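Local coordinates for protein phenolpthiocerol synthesis type-I polyketide synthase ppsA (Mycobacterium bovis, PDB 7AKC) that probably helps build the lipid core of phthiocerols and phenolphthiocerols, this piece being the acyltransferase domain that selects and loads the extender unit, at residues H111-V116 / A261-N266; L107-S112 / I242-A247; M150-L155 / F203-N208; Y175-Q180 / I301-H306. All coordinates share one frame; numbering follows the deposited sequence.

How the contacts relate
Contacts 1 and 2 lie side by side, their centres about 8 Å apart, and share His-111 and Ser-112, where strand 107-110 passes into helix 115-121. Both belong to the larger α/β part of the acyltransferase domain, around its parallel sheet. Contact 3 joins two strands of the separate antiparallel sheet, its centre about 20 Å from that of contact 1. Contact 4 connects that sheet to helix 298-308, its centre about 15 Å from those of contacts 2 and 3. Along the chain, the antiparallel strands fall between the halves of contacts 1 and 2, as an inserted subdomain would. In chain order the segments of contact 4 alternate with those of the other three, tying the insert back to the main body.

Contact 1: residues H111-V116 / A261-N266; sequences HSMGEV and ATNMRN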
# COMPACT_ATOMS: atom_id res chain seq x y z
N HIS A 111 -0.44 0.12 3.10
CA HIS A 111 -0.81 0.05 1.69
C HIS A 111 0.48 -0.08 0.87
O HIS A 111 1.39 0.75 1.00
CB HIS A 111 -1.55 1.34 1.35
CG HIS A 111 -1.82 1.60 -0.09
ND1 HIS A 111 -0.83 2.16 -0.92
CD2 HIS A 111 -2.98 1.54 -0.78
CE1 HIS A 111 -1.42 2.34 -2.10
NE2 HIS A 111 -2.71 1.97 -2.06
N SER A 112 0.57 -1.15 0.05
CA SER A 112 1.71 -1.38 -0.82
C SER A 112 3.06 -1.34 -0.01
O SER A 112 3.14 -1.96 1.05
CB SER A 112 1.66 -0.40 -2.01
OG SER A 112 2.77 -0.53 -2.89
N MET A 113 4.04 -0.58 -0.45
CA MET A 113 5.32 -0.44 0.24
C MET A 113 5.18 0.10 1.69
O MET A 113 6.08 -0.09 2.50
CB MET A 113 6.28 0.42 -0.60
CG MET A 113 6.35 0.01 -2.06
SD MET A 113 7.30 -1.51 -2.34
CE MET A 113 5.92 -2.77 -2.45
N GLY A 114 4.02 0.66 2.02
CA GLY A 114 3.71 1.18 3.35
C GLY A 114 3.55 0.12 4.42
O GLY A 114 3.53 0.45 5.61
N GLU A 115 3.37 -1.16 4.02
CA GLU A 115 3.22 -2.25 4.99
C GLU A 115 4.50 -2.45 5.81
O GLU A 115 4.43 -2.90 6.95
CB GLU A 115 2.77 -3.56 4.29
CG GLU A 115 2.53 -4.69 5.27
CD GLU A 115 1.48 -5.65 4.76
OE1 GLU A 115 1.81 -6.84 4.61
OE2 GLU A 115 0.32 -5.21 4.54
N VAL A 116 5.68 -2.05 5.29
CA VAL A 116 6.92 -2.12 6.10
C VAL A 116 6.77 -1.20 7.32
O VAL A 116 6.98 -1.65 8.46
CB VAL A 116 8.20 -1.78 5.31
CG1 VAL A 116 9.40 -1.62 6.25
CG2 VAL A 116 8.49 -2.85 4.28
N ALA A 261 8.90 -10.52 0.04
CA ALA A 261 8.99 -10.94 -1.37
C ALA A 261 7.58 -11.11 -1.96
O ALA A 261 7.33 -10.72 -3.11
CB ALA A 261 9.75 -12.26 -1.48
N THR A 262 6.64 -11.65 -1.16
CA THR A 262 5.27 -11.85 -1.62
C THR A 262 4.53 -10.54 -1.74
O THR A 262 3.80 -10.31 -2.71
CB THR A 262 4.57 -12.83 -0.68
OG1 THR A 262 5.17 -14.12 -0.81
CG2 THR A 262 3.06 -12.92 -0.94
N ASN A 263 4.69 -9.66 -0.73
CA ASN A 263 4.03 -8.36 -0.65
C ASN A 263 4.32 -7.46 -1.86
O ASN A 263 3.42 -6.78 -2.37
CB ASN A 263 4.37 -7.66 0.68
CG ASN A 263 4.05 -6.20 0.69
OD1 ASN A 263 4.89 -5.37 0.32
ND2 ASN A 263 2.80 -5.88 1.01
N MET A 264 5.56 -7.49 -2.32
CA MET A 264 5.97 -6.63 -3.47
C MET A 264 5.33 -7.10 -4.79
O MET A 264 5.20 -6.27 -5.67
CB MET A 264 7.49 -6.59 -3.60
CG MET A 264 8.10 -7.83 -4.18
SD MET A 264 9.90 -7.81 -4.07
CE MET A 264 10.24 -6.17 -4.70
N ARG A 265 4.95 -8.37 -4.90
CA ARG A 265 4.38 -8.92 -6.16
C ARG A 265 2.85 -8.96 -6.09
O ARG A 265 2.21 -8.61 -7.08
CB ARG A 265 4.91 -10.34 -6.40
CG ARG A 265 4.21 -11.12 -7.50
CD ARG A 265 4.29 -10.42 -8.83
NE ARG A 265 3.56 -11.14 -9.85
CZ ARG A 265 2.29 -10.94 -10.16
NH1 ARG A 265 1.59 -10.01 -9.54
NH2 ARG A 265 1.73 -11.67 -11.11
N ASN A 266 2.30 -9.41 -4.96
CA ASN A 266 0.85 -9.58 -4.88
C ASN A 266 0.11 -8.27 -5.06
O ASN A 266 0.63 -7.21 -4.71
CB ASN A 266 0.48 -10.13 -3.50
CG ASN A 266 0.58 -11.63 -3.37
OD1 ASN A 266 1.13 -12.32 -4.24
ND2 ASN A 266 0.12 -12.15 -2.25
O HOH W 1 5.34 -3.45 1.93
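Asn-263 reaches toward the turn at Ser-112 and Glu-115, placing its amide between a backbone carbonyl and a carboxylate. With CG anti to the backbone N (chi1 164°), the group leaves helix 257-265 toward the other segment. OD1 stands 3.9 Å from Ser-112 O, and since both are acceptors, a water joins them, donating to OD1 and, over 2.8 Å, to Ser-112 O. ND2 passes Glu-115 OE1 at 3.9 Å, the carboxylate and amide planes 36° apart; the two are linked through Thr-245 OG1, which bonds to both. Glu-115 OE1 is also bonded by His-259 and Ser-243, and OE2 by Thr-244 N, so that a buried acid is well supplied with donors.

The turn carries Ser-112 in a strained backbone conformation (phi 53°) at the centre of a GxSxG sequence, consistent with the nucleophile elbow of acyltransferases; Ser-112 OG is hydrogen-bonded to His-214 NE2. Glycine suits position 114, where the tight turn brings His-111 O close and leaves little space for a side chain. Beside the polar cluster, Met-113 starts away from the helix but doubles back through its bent chain, laying CE 4.0 Å from Met-264 CA and 4.3 Å from Met-264 CB. The same methyl is 3.9 Å from Asn-263 OD1, the flexible thioether chain of Met-113 letting it follow the helix surface.

Contact 2: residues L107-S112 / I242-A247; sequences LVIGHS and ISTTYA
Strand 240-242 lies parallel to strand 107-110 at the rim of the sheet, and Ile-242 N donates to Val-108 O over 3.2 Å, almost in line with the carbonyl. The backbones then part: Gly-110 N and Ile-242 O are 4.4 Å from each other, and a water bridges them, accepting from Gly-110 N at 2.8 Å and donating to Ile-242 O at 2.7 Å.

One step further on, a side chain takes over from the backbone. Thr-244 points toward the strand, and its OG1 donates to Gly-110 O over 2.7 Å, in the carbonyl plane with a C=O...donor angle of 156°. The hydroxyl can do this because chi1 of 57° seats it between the backbone N and the carbonyl carbon. The same rotation leaves CG2 beside the backbone N, close to Gly-110 O as well and 3.8 Å from Ile-109 CG2, the two side chains meeting at about a right angle. Threonine thus serves both needs here, a donor for a strand-end carbonyl and a methyl for the apolar layer. That layer continues toward the start of strand 107-110, where Leu-107 CD2 meets Ile-242 CD1 at 3.8 Å, the two chains slanting across each other. Helix 270-278 covers these residues, with Ala-273 against Ile-242 and Thr-244, and Ile-274 against Ile-109; branched aliphatic residues fill such a face well. Past Thr-244 the chain turns away, Thr-245 N being held by Ser-243 OG in an ST turn. A short edge strand peeling off a parallel sheet, next to the strand that leads into the probable nucleophile elbow, belongs to the α/β-hydrolase-like core of acyltransferase domains.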
# COMPACT_ATOMS: atom_id res chain seq x y z
N LEU A 107 -4.77 -0.18 15.75
CA LEU A 107 -4.60 -1.05 14.61
C LEU A 107 -3.88 -0.27 13.52
O LEU A 107 -4.00 0.96 13.43
CB LEU A 107 -5.99 -1.44 14.09
CG LEU A 107 -6.02 -2.52 13.03
CD1 LEU A 107 -6.26 -3.88 13.65
CD2 LEU A 107 -7.11 -2.23 12.00
N VAL A 108 -3.06 -0.97 12.75
CA VAL A 108 -2.38 -0.33 11.62
C VAL A 108 -2.69 -1.07 10.32
O VAL A 108 -2.89 -2.28 10.32
CB VAL A 108 -0.86 -0.14 11.86
CG1 VAL A 108 -0.59 0.73 13.09
CG2 VAL A 108 -0.14 -1.47 11.96
N ILE A 109 -2.70 -0.33 9.19
CA ILE A 109 -2.88 -0.90 7.87
C ILE A 109 -1.86 -0.23 6.98
O ILE A 109 -1.78 0.98 6.93
CB ILE A 109 -4.31 -0.70 7.33
CG1 ILE A 109 -5.34 -1.46 8.22
CG2 ILE A 109 -4.39 -1.16 5.89
CD1 ILE A 109 -6.81 -1.23 7.86
N GLY A 110 -1.05 -1.03 6.33
CA GLY A 110 -0.04 -0.53 5.40
C GLY A 110 -0.49 -0.87 3.99
O GLY A 110 -0.84 -2.01 3.71
N HIS A 111 -0.44 0.12 3.10
CA HIS A 111 -0.81 0.05 1.69
C HIS A 111 0.48 -0.08 0.87
O HIS A 111 1.39 0.75 1.00
CB HIS A 111 -1.55 1.34 1.35
CG HIS A 111 -1.82 1.60 -0.09
ND1 HIS A 111 -0.83 2.16 -0.92
CD2 HIS A 111 -2.98 1.54 -0.78
CE1 HIS A 111 -1.42 2.34 -2.10
NE2 HIS A 111 -2.71 1.97 -2.06
N SER A 112 0.57 -1.15 0.05
CA SER A 112 1.71 -1.38 -0.82
C SER A 112 3.06 -1.34 -0.01
O SER A 112 3.14 -1.96 1.05
CB SER A 112 1.66 -0.40 -2.01
OG SER A 112 2.77 -0.53 -2.89
N ILE A 242 -3.64 -5.37 10.07
CA ILE A 242 -4.29 -6.08 8.99
C ILE A 242 -3.38 -5.93 7.79
O ILE A 242 -3.08 -4.80 7.35
CB ILE A 242 -5.72 -5.64 8.66
CG1 ILE A 242 -6.59 -5.65 9.94
CG2 ILE A 242 -6.29 -6.52 7.54
CD1 ILE A 242 -7.97 -5.18 9.72
N SER A 243 -2.83 -7.05 7.31
CA SER A 243 -1.98 -7.00 6.12
C SER A 243 -2.83 -6.79 4.87
O SER A 243 -3.94 -7.30 4.78
CB SER A 243 -1.23 -8.32 5.97
OG SER A 243 -0.40 -8.34 4.83
N THR A 244 -2.29 -6.10 3.89
CA THR A 244 -2.93 -5.94 2.59
C THR A 244 -2.28 -6.90 1.56
O THR A 244 -2.61 -6.86 0.36
CB THR A 244 -2.79 -4.48 2.12
OG1 THR A 244 -1.40 -4.09 2.06
CG2 THR A 244 -3.64 -3.50 2.99
N THR A 245 -1.38 -7.78 2.00
CA THR A 245 -0.68 -8.69 1.13
C THR A 245 -1.49 -9.86 0.57
O THR A 245 -1.31 -10.23 -0.62
CB THR A 245 0.57 -9.21 1.86
OG1 THR A 245 1.44 -8.08 2.09
CG2 THR A 245 1.31 -10.29 1.06
N TYR A 246 -2.34 -10.42 1.42
CA TYR A 246 -3.09 -11.65 1.06
C TYR A 246 -4.59 -11.41 0.88
O TYR A 246 -5.18 -10.60 1.59
CB TYR A 246 -2.86 -12.71 2.14
CG TYR A 246 -1.42 -12.92 2.52
CD1 TYR A 246 -0.62 -13.76 1.77
CD2 TYR A 246 -0.87 -12.29 3.61
CE1 TYR A 246 0.71 -13.97 2.11
CE2 TYR A 246 0.45 -12.48 3.96
CZ TYR A 246 1.25 -13.33 3.20
OH TYR A 246 2.55 -13.53 3.53
N ALA A 247 -5.18 -12.16 -0.05
CA ALA A 247 -6.63 -12.09 -0.25
C ALA A 247 -7.35 -12.62 1.00
O ALA A 247 -8.44 -12.17 1.30
CB ALA A 247 -7.05 -12.92 -1.47
O HOH W 2 -0.68 -3.78 6.66

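Contact 3: residues M150-L155 / F203-N208; sequences MALLEL and FASRVN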
# COMPACT_ATOMS: atom_id res chain seq x y z
N MET A 150 1.56 2.63 -13.46
CA MET A 150 0.28 2.25 -12.88
C MET A 150 -0.81 3.15 -13.41
O MET A 150 -0.53 4.26 -13.84
CB MET A 150 0.34 2.29 -11.35
CG MET A 150 1.34 1.28 -10.81
SD MET A 150 1.56 1.31 -9.02
CE MET A 150 0.76 -0.15 -8.57
N ALA A 151 -2.07 2.70 -13.35
CA ALA A 151 -3.18 3.56 -13.77
C ALA A 151 -4.33 3.34 -12.82
O ALA A 151 -4.64 2.19 -12.50
CB ALA A 151 -3.62 3.27 -15.20
N LEU A 152 -4.97 4.43 -12.40
CA LEU A 152 -6.14 4.42 -11.56
C LEU A 152 -7.32 4.38 -12.50
O LEU A 152 -7.51 5.32 -13.30
CB LEU A 152 -6.19 5.69 -10.71
CG LEU A 152 -7.46 5.84 -9.84
CD1 LEU A 152 -7.63 4.64 -8.86
CD2 LEU A 152 -7.47 7.20 -9.11
N LEU A 153 -8.12 3.32 -12.45
CA LEU A 153 -9.27 3.17 -13.33
C LEU A 153 -10.56 3.31 -12.54
O LEU A 153 -10.69 2.74 -11.43
CB LEU A 153 -9.24 1.76 -13.96
CG LEU A 153 -7.91 1.31 -14.58
CD1 LEU A 153 -8.05 -0.05 -15.20
CD2 LEU A 153 -7.40 2.33 -15.60
N GLU A 154 -11.56 4.00 -13.11
CA GLU A 154 -12.86 4.11 -12.47
C GLU A 154 -13.70 2.91 -12.97
O GLU A 154 -14.72 3.06 -13.69
CB GLU A 154 -13.51 5.49 -12.72
CG GLU A 154 -12.63 6.68 -12.34
CD GLU A 154 -12.09 6.79 -10.92
OE1 GLU A 154 -12.81 6.36 -9.98
OE2 GLU A 154 -10.96 7.31 -10.75
N LEU A 155 -13.24 1.73 -12.60
CA LEU A 155 -13.87 0.44 -12.89
C LEU A 155 -13.79 -0.41 -11.64
O LEU A 155 -12.79 -0.34 -10.89
CB LEU A 155 -13.06 -0.32 -13.99
CG LEU A 155 -12.89 0.36 -15.34
CD1 LEU A 155 -11.99 -0.48 -16.23
CD2 LEU A 155 -14.25 0.68 -16.02
N PHE A 203 -13.37 6.38 -17.16
CA PHE A 203 -12.27 7.22 -16.67
C PHE A 203 -11.02 6.47 -16.20
O PHE A 203 -11.09 5.47 -15.51
CB PHE A 203 -12.75 8.14 -15.57
CG PHE A 203 -13.94 8.95 -16.02
CD1 PHE A 203 -13.77 10.08 -16.80
CD2 PHE A 203 -15.23 8.53 -15.73
CE1 PHE A 203 -14.86 10.80 -17.26
CE2 PHE A 203 -16.33 9.25 -16.20
CZ PHE A 203 -16.14 10.39 -16.96
N ALA A 204 -9.86 7.05 -16.51
CA ALA A 204 -8.59 6.44 -16.18
C ALA A 204 -7.52 7.52 -16.08
O ALA A 204 -7.56 8.50 -16.84
CB ALA A 204 -8.21 5.47 -17.28
N SER A 205 -6.53 7.33 -15.19
CA SER A 205 -5.43 8.30 -15.07
C SER A 205 -4.14 7.63 -14.66
O SER A 205 -4.17 6.64 -13.94
CB SER A 205 -5.78 9.42 -14.09
OG SER A 205 -5.93 8.93 -12.77
N ARG A 206 -3.01 8.17 -15.13
CA ARG A 206 -1.71 7.62 -14.78
C ARG A 206 -1.37 7.88 -13.32
O ARG A 206 -1.63 8.97 -12.80
CB ARG A 206 -0.60 8.27 -15.65
CG ARG A 206 -0.38 7.48 -16.90
CD ARG A 206 0.90 7.84 -17.58
NE ARG A 206 2.05 7.36 -16.81
CZ ARG A 206 2.61 6.16 -16.95
NH1 ARG A 206 2.14 5.30 -17.84
NH2 ARG A 206 3.67 5.83 -16.21
N VAL A 207 -0.73 6.91 -12.69
CA VAL A 207 -0.24 7.07 -11.33
C VAL A 207 1.28 6.99 -11.49
O VAL A 207 1.79 5.91 -11.74
CB VAL A 207 -0.78 5.98 -10.37
CG1 VAL A 207 -0.09 6.07 -9.01
CG2 VAL A 207 -2.30 6.10 -10.21
N ASN A 208 1.97 8.13 -11.46
CA ASN A 208 3.43 8.13 -11.65
C ASN A 208 4.16 7.59 -10.42
O ASN A 208 3.83 7.98 -9.30
CB ASN A 208 3.94 9.52 -12.08
CG ASN A 208 3.37 9.95 -13.41
OD1 ASN A 208 3.22 9.16 -14.35
ND2 ASN A 208 3.01 11.22 -13.51
O HOH W 3 -9.08 7.76 -12.49
O HOH W 4 -15.34 4.92 -15.54
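Leu-152 and Ser-205 form a hydrogen-bonded antiparallel pair, Leu-152 N giving to Ser-205 O at 2.8 Å and Ser-205 N to Leu-152 O at 2.9 Å. The ladder continues with Val-207 N to Met-150 O at one end and Glu-154 N to Phe-203 O, nearly straight at 173°, at the other. In the Val-207 bond the donor stands 46° above the carbonyl plane, not on a lone pair. Met-150 N, buried here, has no partner.

Two waters add bridges between the strands near Glu-154. One gives to Leu-152 O and, over 2.6 Å, to Glu-154 OE2, with a weak bond from Ser-205 OG; another joins Glu-154 O to Phe-203 N. Glu-154 OE1 is bonded by Gln-180, while Arg-206 NE donates in its guanidinium plane to Asn-208 OD1 and NH1 makes a salt bridge with Asp-191. On the face of Ala-151, Leu-153, Ala-204 and Arg-206, against helix 187-199, small Ala-204 leaves room for Leu-153 CD2; on the face of Leu-152, Ser-205 and Val-207, Leu-152 CB meets Val-207 CG2 at 3.9 Å. A four-stranded antiparallel sheet backed by helices 157-164 and 187-199, with strand 204-207 at its edge, is the ferredoxin-like small subdomain of acyltransferases.

Contact 4: residues Y175-Q180 / I301-H306; sequences YNSPRQ and IIDTLH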
# COMPACT_ATOMS: atom_id res chain seq x y z
N TYR A 175 -6.55 -2.86 -4.96
CA TYR A 175 -8.00 -2.78 -4.82
C TYR A 175 -8.23 -1.51 -3.99
O TYR A 175 -8.08 -1.56 -2.75
CB TYR A 175 -8.59 -4.01 -4.09
CG TYR A 175 -8.44 -5.32 -4.81
CD1 TYR A 175 -7.30 -6.11 -4.62
CD2 TYR A 175 -9.46 -5.82 -5.61
CE1 TYR A 175 -7.19 -7.36 -5.23
CE2 TYR A 175 -9.35 -7.07 -6.22
CZ TYR A 175 -8.23 -7.84 -6.01
OH TYR A 175 -8.12 -9.04 -6.64
N ASN A 176 -8.44 -0.37 -4.63
CA ASN A 176 -8.63 0.89 -3.90
C ASN A 176 -9.91 0.95 -3.13
O ASN A 176 -9.94 1.23 -1.95
CB ASN A 176 -8.52 2.10 -4.84
CG ASN A 176 -7.20 2.78 -4.75
OD1 ASN A 176 -6.21 2.19 -4.36
ND2 ASN A 176 -7.15 4.04 -5.14
N SER A 177 -11.01 0.74 -3.86
CA SER A 177 -12.35 0.82 -3.33
C SER A 177 -13.25 0.13 -4.38
O SER A 177 -12.76 -0.34 -5.43
CB SER A 177 -12.71 2.30 -3.11
OG SER A 177 -12.86 2.97 -4.36
N PRO A 178 -14.52 -0.06 -4.09
CA PRO A 178 -15.37 -0.84 -5.00
C PRO A 178 -15.39 -0.39 -6.45
O PRO A 178 -15.44 -1.24 -7.31
CB PRO A 178 -16.76 -0.75 -4.36
CG PRO A 178 -16.43 -0.61 -2.88
CD PRO A 178 -15.24 0.30 -2.85
N ARG A 179 -15.31 0.91 -6.70
CA ARG A 179 -15.39 1.44 -8.06
C ARG A 179 -14.07 2.03 -8.57
O ARG A 179 -14.09 2.77 -9.55
CB ARG A 179 -16.47 2.54 -8.11
CG ARG A 179 -17.81 2.06 -7.61
CD ARG A 179 -18.52 1.38 -8.76
N GLN A 180 -12.96 1.77 -7.87
CA GLN A 180 -11.66 2.31 -8.25
C GLN A 180 -10.64 1.20 -8.13
O GLN A 180 -10.43 0.67 -7.02
CB GLN A 180 -11.22 3.37 -7.25
CG GLN A 180 -11.85 4.72 -7.37
CD GLN A 180 -10.83 5.74 -6.94
OE1 GLN A 180 -10.07 5.55 -5.94
NE2 GLN A 180 -10.75 6.81 -7.68
N ILE A 301 -10.69 5.34 1.48
CA ILE A 301 -11.12 4.81 2.77
C ILE A 301 -12.62 4.98 2.95
O ILE A 301 -13.33 4.01 3.23
CB ILE A 301 -10.27 5.48 3.89
CG1 ILE A 301 -8.84 4.90 3.82
CG2 ILE A 301 -10.92 5.35 5.27
CD1 ILE A 301 -7.74 5.63 4.69
N ILE A 302 -13.11 6.22 2.73
CA ILE A 302 -14.52 6.56 2.86
C ILE A 302 -15.38 5.81 1.87
O ILE A 302 -16.43 5.31 2.24
CB ILE A 302 -14.74 8.08 2.72
CG1 ILE A 302 -13.88 8.85 3.70
CG2 ILE A 302 -16.20 8.43 2.87
CD1 ILE A 302 -13.71 10.30 3.34
N ASP A 303 -14.94 5.73 0.59
CA ASP A 303 -15.71 5.03 -0.43
C ASP A 303 -15.89 3.55 -0.04
O ASP A 303 -17.01 3.06 -0.08
CB ASP A 303 -15.03 5.13 -1.80
CG ASP A 303 -15.06 6.53 -2.42
OD1 ASP A 303 -15.87 7.36 -1.96
OD2 ASP A 303 -14.28 6.78 -3.39
N THR A 304 -14.82 2.89 0.45
CA THR A 304 -14.90 1.49 0.88
C THR A 304 -15.88 1.32 2.07
O THR A 304 -16.75 0.43 2.06
CB THR A 304 -13.50 0.97 1.27
OG1 THR A 304 -12.77 0.84 0.06
CG2 THR A 304 -13.56 -0.44 2.01
N LEU A 305 -15.74 2.19 3.08
CA LEU A 305 -16.55 2.07 4.29
C LEU A 305 -18.00 2.41 4.09
O LEU A 305 -18.86 1.80 4.72
CB LEU A 305 -15.95 2.91 5.40
CG LEU A 305 -14.58 2.41 5.87
CD1 LEU A 305 -13.83 3.44 6.67
CD2 LEU A 305 -14.67 1.09 6.60
N HIS A 306 -18.28 3.42 3.25
CA HIS A 306 -19.66 3.79 2.97
C HIS A 306 -20.33 2.69 2.16
O HIS A 306 -21.52 2.42 2.35
CB HIS A 306 -19.74 5.17 2.25
O HOH W 5 -10.31 1.48 0.58
O HOH W 6 -12.06 5.46 -3.95
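Asp-303 meets Ser-177 where helix 298-308 passes the end of strand 171-177, the two axes at 75°. The aspartate starts at CB, which rests 3.9 Å from Ser-177 CB, a plain van der Waals touch of two methylene carbons. Next comes CG, anti to its own carbonyl carbon (chi1 -70°), which places the carboxylate beside the backbone N. OD1 stays with the helix, taking a hydrogen bond from Gln-299 one turn earlier. OD2, the tip on the strand side, accepts from a water at 2.6 Å; that water also bonds to Ser-177 OG and, weakly, to Gln-180 OE1. Short side chains suit both sides, for they leave room for the water that couples them.

Thr-304 stands at the closest approach of the two segments. Its OG1 lies 3.4 Å from Ser-177 CA, pairs with Ala-300 O within its own helix and also with a second water, 2.6 Å away, which in turn donates to Asn-176 O. Pro-178 brings CD to 3.9 Å from Thr-304 CA, the two side chains crossing at about a right angle. Proline fits the second position of the type I turn from Ser-177 to Gln-180, its phi being fixed near the value required.

Asn-176 and Ser-177 both face Gln-180 in a classic beta bulge, with Asn-176 N (weakly) and Ser-177 N both donating to Gln-180 O, next to the turn of the hairpin of strands 171-177 and 180-184. Water-mediated contact of this hairpin with a helix of the main α/β body marks the boundary between the small and large subdomains of an acyltransferase.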